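Long-range contact in polygalacturonase (Pectobacterium carotovorum subsp. carotovorum, PDB 1BHE), which hydrolyses the alpha-1,4 bonds between galacturonosyl units of polygalacturonic acid, macerating plant tissue during soft rot: residues A[111-116]-A[162-167]. Sequence-based numbering, arbitrary orientation.
Sequences SGIYGP and FTLYNV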
loop_
_atom_site.group_PDB
_atom_site.type_symbol
_atom_site.label_atom_id
_atom_site.label_comp_id
_atom_site.label_asym_id
_atom_site.label_seq_id
_atom_site.Cartn_x
_atom_site.Cartn_y
_atom_site.Cartn_z
ATOM N N SER A 111 -5.528 -11.210 13.480
ATOM C CA SER A 111 -4.458 -10.416 14.076
ATOM C C SER A 111 -4.661 -8.963 13.645
ATOM O O SER A 111 -5.343 -8.711 12.636
ATOM C CB SER A 111 -3.066 -10.900 13.671
ATOM O OG SER A 111 -2.781 -12.163 14.261
ATOM N N GLY A 112 -4.036 -8.019 14.362
ATOM C CA GLY A 112 -4.283 -6.629 13.975
ATOM C C GLY A 112 -3.344 -5.621 14.608
ATOM O O GLY A 112 -2.565 -5.937 15.497
ATOM N N ILE A 113 -3.373 -4.402 14.088
ATOM C CA ILE A 113 -2.546 -3.278 14.546
ATOM C C ILE A 113 -3.480 -2.085 14.752
ATOM O O ILE A 113 -4.256 -1.743 13.856
ATOM C CB ILE A 113 -1.465 -2.940 13.514
ATOM C CG1 ILE A 113 -0.393 -4.045 13.447
ATOM C CG2 ILE A 113 -0.802 -1.593 13.799
ATOM C CD1 ILE A 113 0.479 -3.950 12.211
ATOM N N TYR A 114 -3.486 -1.532 15.957
ATOM C CA TYR A 114 -4.421 -0.487 16.360
ATOM C C TYR A 114 -3.708 0.745 16.911
ATOM O O TYR A 114 -2.686 0.589 17.588
ATOM C CB TYR A 114 -5.362 -1.035 17.465
ATOM C CG TYR A 114 -6.195 -2.222 17.020
ATOM C CD1 TYR A 114 -5.666 -3.508 17.003
ATOM C CD2 TYR A 114 -7.489 -2.051 16.558
ATOM C CE1 TYR A 114 -6.398 -4.579 16.518
ATOM C CE2 TYR A 114 -8.242 -3.118 16.093
ATOM C CZ TYR A 114 -7.682 -4.378 16.067
ATOM O OH TYR A 114 -8.428 -5.441 15.609
ATOM N N GLY A 115 -4.235 1.934 16.650
ATOM C CA GLY A 115 -3.690 3.179 17.190
ATOM C C GLY A 115 -4.573 3.717 18.318
ATOM O O GLY A 115 -5.082 2.943 19.119
ATOM N N PRO A 116 -4.627 5.041 18.464
ATOM C CA PRO A 116 -4.154 5.996 17.499
ATOM C C PRO A 116 -2.747 6.539 17.613
ATOM O O PRO A 116 -2.473 7.641 17.120
ATOM C CB PRO A 116 -5.161 7.155 17.651
ATOM C CG PRO A 116 -5.441 7.161 19.115
ATOM C CD PRO A 116 -5.407 5.719 19.543
ATOM N N PHE A 162 -7.234 -9.848 8.857
ATOM C CA PHE A 162 -6.277 -8.975 9.520
ATOM C C PHE A 162 -6.899 -7.579 9.604
ATOM O O PHE A 162 -7.575 -7.171 8.653
ATOM C CB PHE A 162 -4.960 -8.897 8.731
ATOM C CG PHE A 162 -3.859 -8.180 9.471
ATOM C CD1 PHE A 162 -3.734 -6.803 9.417
ATOM C CD2 PHE A 162 -2.964 -8.892 10.244
ATOM C CE1 PHE A 162 -2.731 -6.153 10.122
ATOM C CE2 PHE A 162 -1.967 -8.253 10.959
ATOM C CZ PHE A 162 -1.845 -6.879 10.899
ATOM N N THR A 163 -6.677 -6.856 10.690
ATOM C CA THR A 163 -7.255 -5.529 10.869
ATOM C C THR A 163 -6.178 -4.467 11.091
ATOM O O THR A 163 -5.260 -4.684 11.874
ATOM C CB THR A 163 -8.193 -5.504 12.104
ATOM O OG1 THR A 163 -9.293 -6.391 11.874
ATOM C CG2 THR A 163 -8.726 -4.095 12.358
ATOM N N LEU A 164 -6.306 -3.334 10.428
ATOM C CA LEU A 164 -5.436 -2.176 10.583
ATOM C C LEU A 164 -6.376 -1.003 10.918
ATOM O O LEU A 164 -7.129 -0.607 10.025
ATOM C CB LEU A 164 -4.724 -1.846 9.284
ATOM C CG LEU A 164 -3.270 -1.430 9.211
ATOM C CD1 LEU A 164 -3.020 -0.486 8.034
ATOM C CD2 LEU A 164 -2.696 -0.863 10.495
ATOM N N TYR A 165 -6.370 -0.521 12.157
ATOM C CA TYR A 165 -7.368 0.479 12.526
ATOM C C TYR A 165 -6.898 1.685 13.318
ATOM O O TYR A 165 -6.159 1.527 14.288
ATOM C CB TYR A 165 -8.392 -0.262 13.417
ATOM C CG TYR A 165 -9.504 0.601 13.973
ATOM C CD1 TYR A 165 -10.413 1.244 13.152
ATOM C CD2 TYR A 165 -9.636 0.750 15.353
ATOM C CE1 TYR A 165 -11.433 2.023 13.682
ATOM C CE2 TYR A 165 -10.655 1.517 15.892
ATOM C CZ TYR A 165 -11.543 2.154 15.050
ATOM O OH TYR A 165 -12.557 2.925 15.590
ATOM N N ASN A 166 -7.441 2.852 12.957
ATOM C CA ASN A 166 -7.229 4.063 13.756
ATOM C C ASN A 166 -5.767 4.251 14.098
ATOM O O ASN A 166 -5.434 4.354 15.272
ATOM C CB ASN A 166 -8.094 3.881 15.011
ATOM C CG ASN A 166 -8.211 5.088 15.917
ATOM O OD1 ASN A 166 -8.107 6.225 15.463
ATOM N ND2 ASN A 166 -8.408 4.836 17.211
ATOM N N VAL A 167 -4.876 4.299 13.116
ATOM C CA VAL A 167 -3.442 4.407 13.371
ATOM C C VAL A 167 -2.716 5.206 12.309
ATOM O O VAL A 167 -3.176 5.297 11.167
ATOM C CB VAL A 167 -2.912 2.949 13.457
ATOM C CG1 VAL A 167 -3.105 2.229 12.121
ATOM C CG2 VAL A 167 -1.462 2.886 13.891
HETATM O O HOH W 1 -8.454 -8.905 12.995
HETATM O O HOH W 2 -7.632 1.944 18.007
#
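Strands 112-114 and 162-165 run parallel, 10° apart, and pair Gly112 with Thr163, Ile113 with Leu164 and Tyr114 with Tyr165 through four backbone hydrogen bonds, from Thr163 N to Ser111 O at one end to Gly115 N to Tyr165 O at the other. Apolar residues suit the buried interior, where Ile113 also meets Ile154 and Phe162 meets Ile156, because they fill it without polar groups to satisfy. Ile113 lays CB 3.9 Å from Leu164 CD2, while its CD1 meets the edge of the Phe162 ring, 4.0 Å from CZ. Gly112 CA lies over one face of that ring, 4.2 Å from its centroid, a CH-pi contact. On the other face of the sheet, Tyr114 CG stands beside its backbone N, opposite the carbonyl carbon (chi1 -61°), which turns the ring back over Gly112. Having no side chain, Gly112 lets this ring and the Thr163 carbonyl approach its CA closely. The ring crosses Thr163, with Tyr114 OH 3.5 Å from Thr163 CG2, and Tyr114 CD2 packs 3.7 Å from Tyr165 CB; Pro9, Thr11 and Pro12 cover the two tyrosines. At the corner, Asn166 takes a left-handed backbone conformation, readily adopted by asparagine, and water links its ND2 to Gly115 O. Backbone hydrogen bonds thus fix the register of adjacent coils in this right-handed parallel beta-helix, while side chains pack both faces.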